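Local coordinates for filamentation induced by cAMP protein Fic (Desulfovibrio alaskensis, PDB 4RGL), which belongs to the Fic/DOC family and joins a helical Fic core to a small C-terminal domain of the helix-turn-helix class, at residues R49-Q54 / L64-V69; L57-N62 / V216-Q221; A209-E214 / D250-A255; W311-Q316 / R326-G331. One frame throughout, in Å; residues are numbered along the deposited sequence.

Contact 1: residues R49-Q54 / L64-V69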
loop_
_atom_site.group_PDB
_atom_site.type_symbol
_atom_site.label_atom_id
_atom_site.label_comp_id
_atom_site.label_asym_id
_atom_site.label_seq_id
_atom_site.Cartn_x
_atom_site.Cartn_y
_atom_site.Cartn_z
ATOM N N ARG A 49 -2.571 -1.022 -0.014
ATOM C CA ARG A 49 -1.977 -1.980 0.917
ATOM C C ARG A 49 -1.610 -3.288 0.187
ATOM O O ARG A 49 -0.505 -3.790 0.363
ATOM C CB ARG A 49 -2.939 -2.257 2.090
ATOM C CG ARG A 49 -2.414 -3.277 3.124
ATOM C CD ARG A 49 -1.045 -2.897 3.707
ATOM N NE ARG A 49 -1.012 -1.520 4.224
ATOM C CZ ARG A 49 -1.418 -1.170 5.442
ATOM N NH1 ARG A 49 -1.972 -2.067 6.246
ATOM N NH2 ARG A 49 -1.324 0.087 5.841
ATOM N N ILE A 50 -2.513 -3.789 -0.697
ATOM C CA ILE A 50 -2.259 -5.002 -1.478
ATOM C C ILE A 50 -1.037 -4.780 -2.412
ATOM O O ILE A 50 -0.164 -5.650 -2.492
ATOM C CB ILE A 50 -3.528 -5.433 -2.274
ATOM C CG1 ILE A 50 -4.649 -5.911 -1.305
ATOM C CG2 ILE A 50 -3.189 -6.521 -3.300
ATOM C CD1 ILE A 50 -6.006 -6.299 -1.998
ATOM N N ARG A 51 -0.945 -3.576 -3.052
ATOM C CA ARG A 51 0.197 -3.218 -3.909
ATOM C C ARG A 51 1.503 -3.212 -3.106
ATOM O O ARG A 51 2.512 -3.741 -3.574
ATOM C CB ARG A 51 -0.022 -1.848 -4.570
ATOM C CG ARG A 51 -1.079 -1.853 -5.665
ATOM C CD ARG A 51 -1.255 -0.479 -6.271
ATOM N NE ARG A 51 -0.035 -0.021 -6.936
ATOM C CZ ARG A 51 0.190 1.240 -7.283
ATOM N NH1 ARG A 51 -0.694 2.186 -6.984
ATOM N NH2 ARG A 51 1.322 1.576 -7.887
ATOM N N THR A 52 1.478 -2.619 -1.884
ATOM C CA THR A 52 2.637 -2.595 -0.981
ATOM C C THR A 52 3.104 -4.039 -0.657
ATOM O O THR A 52 4.291 -4.353 -0.792
ATOM C CB THR A 52 2.278 -1.825 0.312
ATOM O OG1 THR A 52 2.152 -0.439 0.005
ATOM C CG2 THR A 52 3.310 -2.020 1.422
ATOM N N ILE A 53 2.164 -4.907 -0.265
ATOM C CA ILE A 53 2.468 -6.279 0.120
ATOM C C ILE A 53 3.011 -7.060 -1.085
ATOM O O ILE A 53 4.090 -7.649 -0.994
ATOM C CB ILE A 53 1.209 -6.963 0.728
ATOM C CG1 ILE A 53 0.820 -6.285 2.075
ATOM C CG2 ILE A 53 1.437 -8.465 0.912
ATOM C CD1 ILE A 53 -0.569 -6.566 2.536
ATOM N N GLN A 54 2.287 -7.030 -2.222
ATOM C CA GLN A 54 2.691 -7.764 -3.415
ATOM C C GLN A 54 4.100 -7.345 -3.861
ATOM O O GLN A 54 4.943 -8.204 -4.082
ATOM C CB GLN A 54 1.678 -7.553 -4.553
ATOM C CG GLN A 54 1.928 -8.435 -5.789
ATOM C CD GLN A 54 3.067 -7.938 -6.640
ATOM O OE1 GLN A 54 3.215 -6.741 -6.886
ATOM N NE2 GLN A 54 3.855 -8.852 -7.158
ATOM N N LEU A 64 4.030 -14.679 -6.825
ATOM C CA LEU A 64 2.597 -14.366 -6.911
ATOM C C LEU A 64 2.365 -13.004 -7.577
ATOM O O LEU A 64 3.129 -12.056 -7.344
ATOM C CB LEU A 64 1.946 -14.391 -5.526
ATOM C CG LEU A 64 1.820 -15.775 -4.881
ATOM C CD1 LEU A 64 1.438 -15.660 -3.438
ATOM C CD2 LEU A 64 0.823 -16.639 -5.624
ATOM N N THR A 65 1.332 -12.920 -8.442
ATOM C CA THR A 65 0.986 -11.680 -9.150
ATOM C C THR A 65 0.123 -10.790 -8.261
ATOM O O THR A 65 -0.362 -11.246 -7.221
ATOM C CB THR A 65 0.253 -12.003 -10.478
ATOM O OG1 THR A 65 -1.047 -12.530 -10.189
ATOM C CG2 THR A 65 1.036 -12.973 -11.361
ATOM N N LEU A 66 -0.118 -9.535 -8.690
ATOM C CA LEU A 66 -0.992 -8.620 -7.948
ATOM C C LEU A 66 -2.411 -9.188 -7.879
ATOM O O LEU A 66 -3.008 -9.221 -6.805
ATOM C CB LEU A 66 -1.000 -7.219 -8.600
ATOM C CG LEU A 66 -1.731 -6.117 -7.815
ATOM C CD1 LEU A 66 -1.053 -5.850 -6.486
ATOM C CD2 LEU A 66 -1.803 -4.853 -8.607
ATOM N N GLU A 67 -2.901 -9.743 -9.009
ATOM C CA GLU A 67 -4.215 -10.386 -9.085
ATOM C C GLU A 67 -4.315 -11.550 -8.064
ATOM O O GLU A 67 -5.347 -11.704 -7.403
ATOM C CB GLU A 67 -4.473 -10.899 -10.522
ATOM C CG GLU A 67 -5.845 -11.535 -10.722
ATOM C CD GLU A 67 -6.089 -12.112 -12.108
ATOM O OE1 GLU A 67 -5.395 -11.689 -13.063
ATOM O OE2 GLU A 67 -7.013 -12.947 -12.247
ATOM N N GLN A 68 -3.224 -12.338 -7.916
ATOM C CA GLN A 68 -3.187 -13.464 -6.973
ATOM C C GLN A 68 -3.168 -12.964 -5.523
ATOM O O GLN A 68 -3.995 -13.390 -4.718
ATOM C CB GLN A 68 -1.969 -14.365 -7.241
ATOM C CG GLN A 68 -2.073 -15.163 -8.535
ATOM C CD GLN A 68 -0.860 -16.035 -8.751
ATOM O OE1 GLN A 68 0.240 -15.555 -9.053
ATOM N NE2 GLN A 68 -1.046 -17.346 -8.641
ATOM N N VAL A 69 -2.238 -12.031 -5.199
ATOM C CA VAL A 69 -2.123 -11.470 -3.846
ATOM C C VAL A 69 -3.476 -10.839 -3.421
ATOM O O VAL A 69 -3.920 -11.045 -2.288
ATOM C CB VAL A 69 -0.964 -10.446 -3.761
ATOM C CG1 VAL A 69 -0.981 -9.698 -2.427
ATOM C CG2 VAL A 69 0.380 -11.134 -3.980
#

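Contact 2: residues L57-N62 / V216-Q221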
loop_
_atom_site.group_PDB
_atom_site.type_symbol
_atom_site.label_atom_id
_atom_site.label_comp_id
_atom_site.label_asym_id
_atom_site.label_seq_id
_atom_site.Cartn_x
_atom_site.Cartn_y
_atom_site.Cartn_z
ATOM N N LEU A 57 6.939 -8.318 -1.278
ATOM C CA LEU A 57 7.200 -9.759 -1.377
ATOM C C LEU A 57 7.823 -10.116 -2.735
ATOM O O LEU A 57 8.672 -11.005 -2.801
ATOM C CB LEU A 57 5.902 -10.567 -1.160
ATOM C CG LEU A 57 5.356 -10.598 0.282
ATOM C CD1 LEU A 57 3.987 -11.191 0.322
ATOM C CD2 LEU A 57 6.262 -11.374 1.188
ATOM N N ALA A 58 7.425 -9.400 -3.814
ATOM C CA ALA A 58 7.972 -9.642 -5.160
ATOM C C ALA A 58 9.470 -9.361 -5.197
ATOM O O ALA A 58 10.211 -10.069 -5.886
ATOM C CB ALA A 58 7.254 -8.777 -6.186
ATOM N N ILE A 59 9.930 -8.339 -4.426
ATOM C CA ILE A 59 11.352 -7.984 -4.350
ATOM C C ILE A 59 12.151 -9.158 -3.773
ATOM O O ILE A 59 13.277 -9.408 -4.203
ATOM C CB ILE A 59 11.562 -6.690 -3.511
ATOM C CG1 ILE A 59 10.837 -5.482 -4.165
ATOM C CG2 ILE A 59 13.066 -6.396 -3.322
ATOM C CD1 ILE A 59 10.834 -4.175 -3.294
ATOM N N GLU A 60 11.540 -9.917 -2.841
ATOM C CA GLU A 60 12.203 -11.061 -2.225
ATOM C C GLU A 60 11.835 -12.370 -2.974
ATOM O O GLU A 60 11.789 -13.447 -2.371
ATOM C CB GLU A 60 11.856 -11.154 -0.729
ATOM C CG GLU A 60 12.221 -9.894 0.060
ATOM C CD GLU A 60 13.688 -9.476 0.025
ATOM O OE1 GLU A 60 14.553 -10.337 -0.263
ATOM O OE2 GLU A 60 13.973 -8.304 0.361
ATOM N N ASN A 61 11.608 -12.258 -4.302
ATOM C CA ASN A 61 11.454 -13.387 -5.224
ATOM C C ASN A 61 10.146 -14.199 -4.971
ATOM O O ASN A 61 10.080 -15.373 -5.344
ATOM C CB ASN A 61 12.675 -14.318 -5.146
ATOM C CG ASN A 61 13.982 -13.616 -5.460
ATOM O OD1 ASN A 61 14.052 -12.717 -6.316
ATOM N ND2 ASN A 61 15.052 -14.036 -4.798
ATOM N N ASN A 62 9.077 -13.533 -4.492
ATOM C CA ASN A 62 7.756 -14.174 -4.412
ATOM C C ASN A 62 7.073 -14.064 -5.777
ATOM O O ASN A 62 6.964 -12.964 -6.326
ATOM C CB ASN A 62 6.903 -13.545 -3.300
ATOM C CG ASN A 62 5.612 -14.277 -3.020
ATOM O OD1 ASN A 62 4.765 -14.455 -3.898
ATOM N ND2 ASN A 62 5.373 -14.585 -1.756
ATOM N N VAL A 216 7.588 1.290 -6.762
ATOM C CA VAL A 216 8.687 2.042 -7.386
ATOM C C VAL A 216 10.020 1.318 -7.117
ATOM O O VAL A 216 10.821 1.132 -8.040
ATOM C CB VAL A 216 8.731 3.517 -6.882
ATOM C CG1 VAL A 216 9.886 4.282 -7.519
ATOM C CG2 VAL A 216 7.406 4.225 -7.144
ATOM N N ILE A 217 10.227 0.867 -5.861
ATOM C CA ILE A 217 11.447 0.154 -5.459
ATOM C C ILE A 217 11.564 -1.173 -6.227
ATOM O O ILE A 217 12.667 -1.579 -6.580
ATOM C CB ILE A 217 11.452 -0.079 -3.924
ATOM C CG1 ILE A 217 11.256 1.253 -3.166
ATOM C CG2 ILE A 217 12.737 -0.796 -3.476
ATOM C CD1 ILE A 217 10.890 1.083 -1.672
ATOM N N ARG A 218 10.414 -1.836 -6.503
ATOM C CA ARG A 218 10.382 -3.098 -7.260
ATOM C C ARG A 218 10.776 -2.867 -8.731
ATOM O O ARG A 218 11.492 -3.683 -9.315
ATOM C CB ARG A 218 8.986 -3.734 -7.179
ATOM C CG ARG A 218 8.855 -5.058 -7.934
ATOM C CD ARG A 218 7.399 -5.396 -8.175
ATOM N NE ARG A 218 6.747 -4.384 -9.010
ATOM C CZ ARG A 218 5.434 -4.185 -9.045
ATOM N NH1 ARG A 218 4.629 -4.885 -8.257
ATOM N NH2 ARG A 218 4.922 -3.243 -9.826
ATOM N N ASP A 219 10.305 -1.763 -9.325
ATOM C CA ASP A 219 10.592 -1.456 -10.717
ATOM C C ASP A 219 12.022 -0.897 -10.877
ATOM O O ASP A 219 12.643 -1.082 -11.928
ATOM C CB ASP A 219 9.555 -0.468 -11.273
ATOM C CG ASP A 219 8.128 -1.021 -11.294
ATOM O OD1 ASP A 219 7.962 -2.264 -11.135
ATOM O OD2 ASP A 219 7.184 -0.222 -11.489
ATOM N N ARG A 220 12.555 -0.251 -9.818
ATOM C CA ARG A 220 13.933 0.272 -9.823
ATOM C C ARG A 220 14.840 -0.626 -8.989
ATOM O O ARG A 220 15.796 -0.143 -8.375
ATOM C CB ARG A 220 13.969 1.715 -9.280
ATOM C CG ARG A 220 13.128 2.694 -10.069
ATOM C CD ARG A 220 13.201 4.070 -9.454
ATOM N NE ARG A 220 12.264 4.994 -10.080
ATOM C CZ ARG A 220 12.053 6.231 -9.649
ATOM N NH1 ARG A 220 12.705 6.693 -8.585
ATOM N NH2 ARG A 220 11.176 7.014 -10.265
ATOM N N GLN A 221 14.536 -1.936 -8.960
ATOM C CA GLN A 221 15.212 -2.903 -8.098
ATOM C C GLN A 221 16.739 -2.939 -8.363
ATOM O O GLN A 221 17.525 -2.870 -7.412
ATOM C CB GLN A 221 14.605 -4.294 -8.293
ATOM C CG GLN A 221 14.910 -5.258 -7.162
ATOM C CD GLN A 221 14.153 -6.553 -7.309
ATOM O OE1 GLN A 221 13.013 -6.587 -7.793
ATOM N NE2 GLN A 221 14.734 -7.635 -6.813
HETATM O O HOH W 1 13.676 -10.010 -7.584
#

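Contact 3: residues A209-E214 / D250-A255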
loop_
_atom_site.group_PDB
_atom_site.type_symbol
_atom_site.label_atom_id
_atom_site.label_comp_id
_atom_site.label_asym_id
_atom_site.label_seq_id
_atom_site.Cartn_x
_atom_site.Cartn_y
_atom_site.Cartn_z
ATOM N N ALA A 209 0.923 5.353 5.454
ATOM C CA ALA A 209 0.835 3.902 5.632
ATOM C C ALA A 209 0.208 3.249 4.402
ATOM O O ALA A 209 0.388 2.043 4.175
ATOM C CB ALA A 209 0.020 3.572 6.874
ATOM N N TYR A 210 -0.489 4.060 3.572
ATOM C CA TYR A 210 -1.142 3.570 2.365
ATOM C C TYR A 210 -0.445 4.124 1.103
ATOM O O TYR A 210 -1.045 4.164 0.031
ATOM C CB TYR A 210 -2.634 3.937 2.376
ATOM C CG TYR A 210 -3.342 3.470 3.630
ATOM C CD1 TYR A 210 -3.719 2.137 3.789
ATOM C CD2 TYR A 210 -3.562 4.340 4.695
ATOM C CE1 TYR A 210 -4.313 1.686 4.968
ATOM C CE2 TYR A 210 -4.167 3.904 5.875
ATOM C CZ TYR A 210 -4.536 2.575 6.010
ATOM O OH TYR A 210 -5.139 2.143 7.168
ATOM N N LEU A 211 0.844 4.492 1.230
ATOM C CA LEU A 211 1.649 4.947 0.095
ATOM C C LEU A 211 2.421 3.753 -0.521
ATOM O O LEU A 211 3.313 3.189 0.128
ATOM C CB LEU A 211 2.623 6.060 0.547
ATOM C CG LEU A 211 3.497 6.686 -0.549
ATOM C CD1 LEU A 211 2.650 7.379 -1.590
ATOM C CD2 LEU A 211 4.494 7.658 0.045
ATOM N N PRO A 212 2.038 3.295 -1.742
ATOM C CA PRO A 212 2.672 2.082 -2.295
ATOM C C PRO A 212 4.032 2.385 -2.953
ATOM O O PRO A 212 4.250 2.031 -4.116
ATOM C CB PRO A 212 1.642 1.574 -3.330
ATOM C CG PRO A 212 0.496 2.583 -3.302
ATOM C CD PRO A 212 0.984 3.805 -2.629
ATOM N N VAL A 213 4.983 2.950 -2.167
ATOM C CA VAL A 213 6.329 3.293 -2.660
ATOM C C VAL A 213 7.101 2.006 -3.080
ATOM O O VAL A 213 8.028 2.081 -3.893
ATOM C CB VAL A 213 7.130 4.113 -1.600
ATOM C CG1 VAL A 213 7.321 3.320 -0.313
ATOM C CG2 VAL A 213 8.475 4.578 -2.159
ATOM N N GLU A 214 6.664 0.832 -2.574
ATOM C CA GLU A 214 7.325 -0.443 -2.841
ATOM C C GLU A 214 7.224 -0.826 -4.334
ATOM O O GLU A 214 8.121 -1.492 -4.853
ATOM C CB GLU A 214 6.734 -1.551 -1.964
ATOM C CG GLU A 214 6.945 -1.335 -0.463
ATOM C CD GLU A 214 6.035 -0.305 0.188
ATOM O OE1 GLU A 214 5.015 0.066 -0.433
ATOM O OE2 GLU A 214 6.295 0.055 1.360
ATOM N N ASP A 250 8.120 10.295 -6.099
ATOM C CA ASP A 250 7.486 9.737 -7.291
ATOM C C ASP A 250 6.234 8.943 -6.919
ATOM O O ASP A 250 5.255 8.948 -7.669
ATOM C CB ASP A 250 8.476 8.843 -8.052
ATOM C CG ASP A 250 9.759 9.557 -8.438
ATOM O OD1 ASP A 250 9.706 10.782 -8.690
ATOM O OD2 ASP A 250 10.815 8.900 -8.466
ATOM N N ALA A 251 6.250 8.292 -5.740
ATOM C CA ALA A 251 5.114 7.521 -5.267
ATOM C C ALA A 251 3.980 8.439 -4.834
ATOM O O ALA A 251 2.864 8.304 -5.330
ATOM C CB ALA A 251 5.531 6.619 -4.112
ATOM N N VAL A 252 4.272 9.420 -3.962
ATOM C CA VAL A 252 3.244 10.342 -3.486
ATOM C C VAL A 252 2.754 11.240 -4.666
ATOM O O VAL A 252 1.627 11.723 -4.642
ATOM C CB VAL A 252 3.741 11.186 -2.278
ATOM C CG1 VAL A 252 4.778 12.217 -2.710
ATOM C CG2 VAL A 252 2.575 11.855 -1.560
ATOM N N ARG A 253 3.558 11.334 -5.739
ATOM C CA ARG A 253 3.191 12.091 -6.924
ATOM C C ARG A 253 2.203 11.284 -7.798
ATOM O O ARG A 253 1.184 11.823 -8.210
ATOM C CB ARG A 253 4.443 12.476 -7.722
ATOM C CG ARG A 253 4.191 13.508 -8.822
ATOM C CD ARG A 253 5.449 14.305 -9.134
ATOM N NE ARG A 253 6.590 13.439 -9.442
ATOM C CZ ARG A 253 7.830 13.884 -9.625
ATOM N NH1 ARG A 253 8.100 15.182 -9.523
ATOM N NH2 ARG A 253 8.811 13.035 -9.899
ATOM N N GLU A 254 2.469 9.961 -8.011
ATOM C CA GLU A 254 1.551 9.122 -8.805
ATOM C C GLU A 254 0.272 8.802 -7.998
ATOM O O GLU A 254 -0.713 8.342 -8.569
ATOM C CB GLU A 254 2.236 7.807 -9.291
ATOM C CG GLU A 254 2.487 6.772 -8.200
ATOM C CD GLU A 254 2.623 5.335 -8.699
ATOM O OE1 GLU A 254 1.777 4.912 -9.524
ATOM O OE2 GLU A 254 3.476 4.597 -8.153
ATOM N N ALA A 255 0.281 9.094 -6.684
ATOM C CA ALA A 255 -0.882 8.882 -5.825
ATOM C C ALA A 255 -1.903 10.007 -5.996
ATOM O O ALA A 255 -3.102 9.766 -5.895
ATOM C CB ALA A 255 -0.449 8.786 -4.376
#

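Contact 4: residues W311-Q316 / R326-G331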
loop_
_atom_site.group_PDB
_atom_site.type_symbol
_atom_site.label_atom_id
_atom_site.label_comp_id
_atom_site.label_asym_id
_atom_site.label_seq_id
_atom_site.Cartn_x
_atom_site.Cartn_y
_atom_site.Cartn_z
ATOM N N TRP A 311 -27.828 7.398 -16.825
ATOM C CA TRP A 311 -27.530 6.013 -16.421
ATOM C C TRP A 311 -28.410 5.036 -17.185
ATOM O O TRP A 311 -28.018 3.890 -17.405
ATOM C CB TRP A 311 -27.728 5.823 -14.906
ATOM C CG TRP A 311 -26.805 6.643 -14.062
ATOM C CD1 TRP A 311 -27.130 7.737 -13.315
ATOM C CD2 TRP A 311 -25.390 6.462 -13.917
ATOM N NE1 TRP A 311 -26.010 8.228 -12.684
ATOM C CE2 TRP A 311 -24.924 7.479 -13.055
ATOM C CE3 TRP A 311 -24.464 5.539 -14.440
ATOM C CZ2 TRP A 311 -23.578 7.586 -12.683
ATOM C CZ3 TRP A 311 -23.129 5.656 -14.083
ATOM C CH2 TRP A 311 -22.698 6.666 -13.212
ATOM N N ILE A 312 -29.624 5.485 -17.569
ATOM C CA ILE A 312 -30.610 4.649 -18.253
ATOM C C ILE A 312 -31.155 5.390 -19.506
ATOM O O ILE A 312 -31.227 6.625 -19.511
ATOM C CB ILE A 312 -31.767 4.266 -17.253
ATOM C CG1 ILE A 312 -32.632 3.123 -17.791
ATOM C CG2 ILE A 312 -32.618 5.489 -16.852
ATOM C CD1 ILE A 312 -32.015 1.789 -17.675
ATOM N N GLU A 313 -31.514 4.635 -20.565
ATOM C CA GLU A 313 -32.100 5.228 -21.774
ATOM C C GLU A 313 -33.423 4.523 -22.142
ATOM O O GLU A 313 -33.713 3.442 -21.624
ATOM C CB GLU A 313 -31.110 5.177 -22.962
ATOM C CG GLU A 313 -30.793 3.772 -23.457
ATOM C CD GLU A 313 -29.868 3.722 -24.658
ATOM O OE1 GLU A 313 -30.046 4.549 -25.582
ATOM O OE2 GLU A 313 -29.023 2.799 -24.717
ATOM N N ARG A 314 -34.220 5.143 -23.029
ATOM C CA ARG A 314 -35.511 4.600 -23.441
ATOM C C ARG A 314 -35.367 3.690 -24.658
ATOM O O ARG A 314 -34.602 3.996 -25.577
ATOM C CB ARG A 314 -36.497 5.732 -23.747
ATOM C CG ARG A 314 -37.023 6.420 -22.502
ATOM C CD ARG A 314 -37.749 7.699 -22.836
ATOM N NE ARG A 314 -38.373 8.289 -21.654
ATOM C CZ ARG A 314 -38.825 9.536 -21.602
ATOM N NH1 ARG A 314 -38.650 10.355 -22.632
ATOM N NH2 ARG A 314 -39.394 9.996 -20.496
ATOM N N THR A 315 -36.127 2.572 -24.674
ATOM C CA THR A 315 -36.152 1.641 -25.806
ATOM C C THR A 315 -36.855 2.309 -26.999
ATOM O O THR A 315 -36.529 2.024 -28.154
ATOM C CB THR A 315 -36.848 0.325 -25.391
ATOM O OG1 THR A 315 -36.232 -0.171 -24.203
ATOM C CG2 THR A 315 -36.798 -0.739 -26.486
ATOM N N GLN A 316 -37.787 3.241 -26.709
ATOM C CA GLN A 316 -38.498 4.007 -27.733
ATOM C C GLN A 316 -38.214 5.528 -27.558
ATOM O O GLN A 316 -39.025 6.246 -26.967
ATOM C CB GLN A 316 -40.017 3.720 -27.667
ATOM C CG GLN A 316 -40.369 2.234 -27.806
ATOM C CD GLN A 316 -41.854 1.980 -27.678
ATOM O OE1 GLN A 316 -42.685 2.876 -27.862
ATOM N NE2 GLN A 316 -42.221 0.735 -27.421
ATOM N N ARG A 326 -40.065 0.913 -22.356
ATOM C CA ARG A 326 -39.159 0.074 -21.561
ATOM C C ARG A 326 -37.800 0.779 -21.423
ATOM O O ARG A 326 -37.584 1.812 -22.064
ATOM C CB ARG A 326 -39.004 -1.323 -22.196
ATOM C CG ARG A 326 -40.351 -2.026 -22.445
ATOM C CD ARG A 326 -40.180 -3.450 -22.917
ATOM N NE ARG A 326 -39.718 -4.324 -21.842
ATOM C CZ ARG A 326 -40.532 -5.013 -21.046
ATOM N NH1 ARG A 326 -41.849 -4.949 -21.215
ATOM N NH2 ARG A 326 -40.036 -5.784 -20.088
ATOM N N TYR A 327 -36.916 0.281 -20.526
ATOM C CA TYR A 327 -35.661 0.984 -20.227
ATOM C C TYR A 327 -34.442 0.025 -20.231
ATOM O O TYR A 327 -34.493 -1.051 -19.629
ATOM C CB TYR A 327 -35.764 1.704 -18.866
ATOM C CG TYR A 327 -36.910 2.693 -18.795
ATOM C CD1 TYR A 327 -36.755 4.002 -19.238
ATOM C CD2 TYR A 327 -38.163 2.307 -18.326
ATOM C CE1 TYR A 327 -37.818 4.906 -19.214
ATOM C CE2 TYR A 327 -39.236 3.198 -18.307
ATOM C CZ TYR A 327 -39.057 4.500 -18.745
ATOM O OH TYR A 327 -40.107 5.385 -18.719
ATOM N N ARG A 328 -33.330 0.454 -20.888
ATOM C CA ARG A 328 -32.072 -0.322 -20.974
ATOM C C ARG A 328 -30.863 0.556 -20.554
ATOM O O ARG A 328 -30.868 1.765 -20.793
ATOM C CB ARG A 328 -31.870 -0.884 -22.404
ATOM C CG ARG A 328 -32.056 0.156 -23.516
ATOM C CD ARG A 328 -32.061 -0.481 -24.891
ATOM N NE ARG A 328 -32.550 0.445 -25.915
ATOM C CZ ARG A 328 -31.760 1.216 -26.656
ATOM N NH1 ARG A 328 -30.442 1.149 -26.521
ATOM N NH2 ARG A 328 -32.282 2.037 -27.558
ATOM N N LEU A 329 -29.861 -0.054 -19.870
ATOM C CA LEU A 329 -28.699 0.687 -19.338
ATOM C C LEU A 329 -27.760 1.190 -20.465
ATOM O O LEU A 329 -27.728 0.613 -21.556
ATOM C CB LEU A 329 -27.896 -0.195 -18.351
ATOM C CG LEU A 329 -28.564 -0.480 -16.989
ATOM C CD1 LEU A 329 -27.771 -1.485 -16.200
ATOM C CD2 LEU A 329 -28.730 0.793 -16.181
ATOM N N THR A 330 -26.975 2.259 -20.169
ATOM C CA THR A 330 -25.985 2.823 -21.099
ATOM C C THR A 330 -24.560 2.585 -20.551
ATOM O O THR A 330 -24.040 1.469 -20.638
ATOM C CB THR A 330 -26.258 4.330 -21.334
ATOM O OG1 THR A 330 -26.342 4.996 -20.070
ATOM C CG2 THR A 330 -27.516 4.572 -22.123
ATOM N N GLY A 331 -23.972 3.626 -19.952
ATOM C CA GLY A 331 -22.662 3.540 -19.323
ATOM C C GLY A 331 -22.758 3.152 -17.864
ATOM O O GLY A 331 -22.406 3.941 -16.982
#

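Contact 1: residues R49-Q54 / L64-V69
The carboxamide of Gln54 reaches across to the loop that precedes helix 66-74, and its NE2 donates to the backbone O of Leu64 over 3.3 Å. The bond is fairly straight, 157° at the hydrogen, and lies in the carbonyl plane. Two torsions place the amide there: CG stands anti to the backbone N (chi1 -172°) and the chain then bends at chi2. The bend leaves CG of Gln54 3.6 Å from both CA of Leu66 and CG2 of Val69. Helix 66-74 starts with a capping box. Thr65 OG1 accepts from Gln68 N at 3.2 Å, while Thr65 N donates to Gln68 OE1 at 2.9 Å. Beyond the cap, Leu66 lays its CD1 methyl 3.9 Å from CG2 of Ile50, the two side chains crossing at about a right angle. The contact packs the start of helix 66-74 against the side of helix 42-59, across the connection between them, with Val88 of helix 82-95 touching both Leu64 and Val69.

Contact 2: residues L57-N62 / V216-Q221
Ile59 and Ile217 cross at a slant, the CD1 methyl of Ile59 meeting CG2 of Ile217 at 3.9 Å. With CG1 of Ile59 anti to its carbonyl carbon (chi1 -62°), the longer branch runs toward helix 214-219, where CG1 also rests 3.9 Å from CB of Arg218. One residue earlier, the CB methyl of Ala58 touches CD of Arg218 at 3.9 Å, so the arginine offers its aliphatic part to helix 42-59. Its polar end turns to the next residue in a salt bridge, Arg218 NE donating to Asp219 OD1 at 3.2 Å, within the guanidinium plane but from above the plane of the carboxylate. Helix 42-59 stops here in a Schellman motif, with Asn61 at positive phi, Asn62 N bonded to Leu57 O and Asn61 N to Ala58 O. Beside this helix end, Gln221 of the facing segment, extended beyond CG, slides past Ile59 in the opposite direction. A water joins the two segments, accepting from Gln221 NE2 at 2.7 Å and donating to Asn61 OD1 at 3.0 Å. An unidentified molecule, probably from the crystallisation liquor, is hydrogen-bonded to Ile59 O, Glu60 OE1 and Asn61 ND2, while Tyr225 of helix 221-234 touches Ile59 and Glu60.

Contact 3: residues A209-E214 / D250-A255
The loop that links helix 189-202 to helix 214-219 leans here on the long helix 238-257, and the junction is entirely apolar between the two segments. Leu211 carries much of it. With its CG anti to the backbone N (chi1 -177°) and chi2 at 63°, Leu211 brings CD1 to 3.5 Å from Val252 N, against the helix backbone. Leu211 CD1 also meets CB of Ala251 at 3.9 Å and CB of Val252 at 4.0 Å. Pro212 sits at the centre of an inverse gamma turn, and the residues before and after it, Leu211 and Val213, both touch the helix. Ala251, with its small side chain, allows a close approach: its CB lies 3.7 Å from CA of Val213 and 3.9 Å from CB of the same residue. Farther along the helix, CB of Ala255 comes to 4.4 Å from Leu211 CD1. Leu248, an earlier residue of the helix, touches both Leu211 and Val213, while Ile28 and Tyr32 of helix 16-32 pack on Val252 and Ala255.

Contact 4: residues W311-Q316 / R326-G331
Strands 312-314 and 326-329 pair as an antiparallel hairpin, their short axes 4.7 Å apart at closest and 139° between their directions, probably the wing of a winged helix-turn-helix domain. Glu313 and Arg328 form the hydrogen-bonded pair: Glu313 N donates to Arg328 O at 3.0 Å, nearly along the C=O axis, and Arg328 N returns a bond to Glu313 O at 3.1 Å. Thr315 N continues the pairing to Arg326 O at 3.1 Å. Glu313 and Arg328 also meet through their side chains on one face of the sheet, where Glu313 OE2 makes a salt bridge of 2.8 Å with Arg328 NH1. Their planes are 44° apart, and CD of the glutamate lies over one face of the guanidinium. Both chains leave the backbone with CG wedged between N and the carbonyl carbon (chi1 67° for Glu313), which folds them toward each other. The face of Ile312, Arg314, Tyr327 and Leu329 is mixed, its apolar groups turned to the helices. Ile312 CG1 meets Tyr327 CB at 3.6 Å, the side chains at about a right angle, and its CD1 reaches CD2 of Leu329 at 3.7 Å. Arg314 runs beside Tyr327, its CG 3.7 Å from CE1. This face packs on Ile273 and Ile276 of helix 267-276 and on Leu303 and Ala306 of helix 295-308, while strand 281-282 pairs along the other side of strand 326-329.

How the contacts relate
From the N terminus, contact 1 closes the short turn between helices 42-59 and 66-74. Contact 2 starts farther along helix 42-59, before contact 1 has closed, and spans more than 150 residues to helix 214-219, so the two cross. Contact 3 opens inside that span and ends beyond it on helix 238-257, crossing contact 2 in turn. These three form one connected body: Thr52 and Arg49 of contact 1 reach Glu214 and Ala209 of contact 3, and a salt bridge from Arg220 to Asp250 ties contact 2 to contact 3. Contact 4 follows in series, closing a local hairpin in the C-terminal domain, its nearest atoms about 21 Å from contact 3.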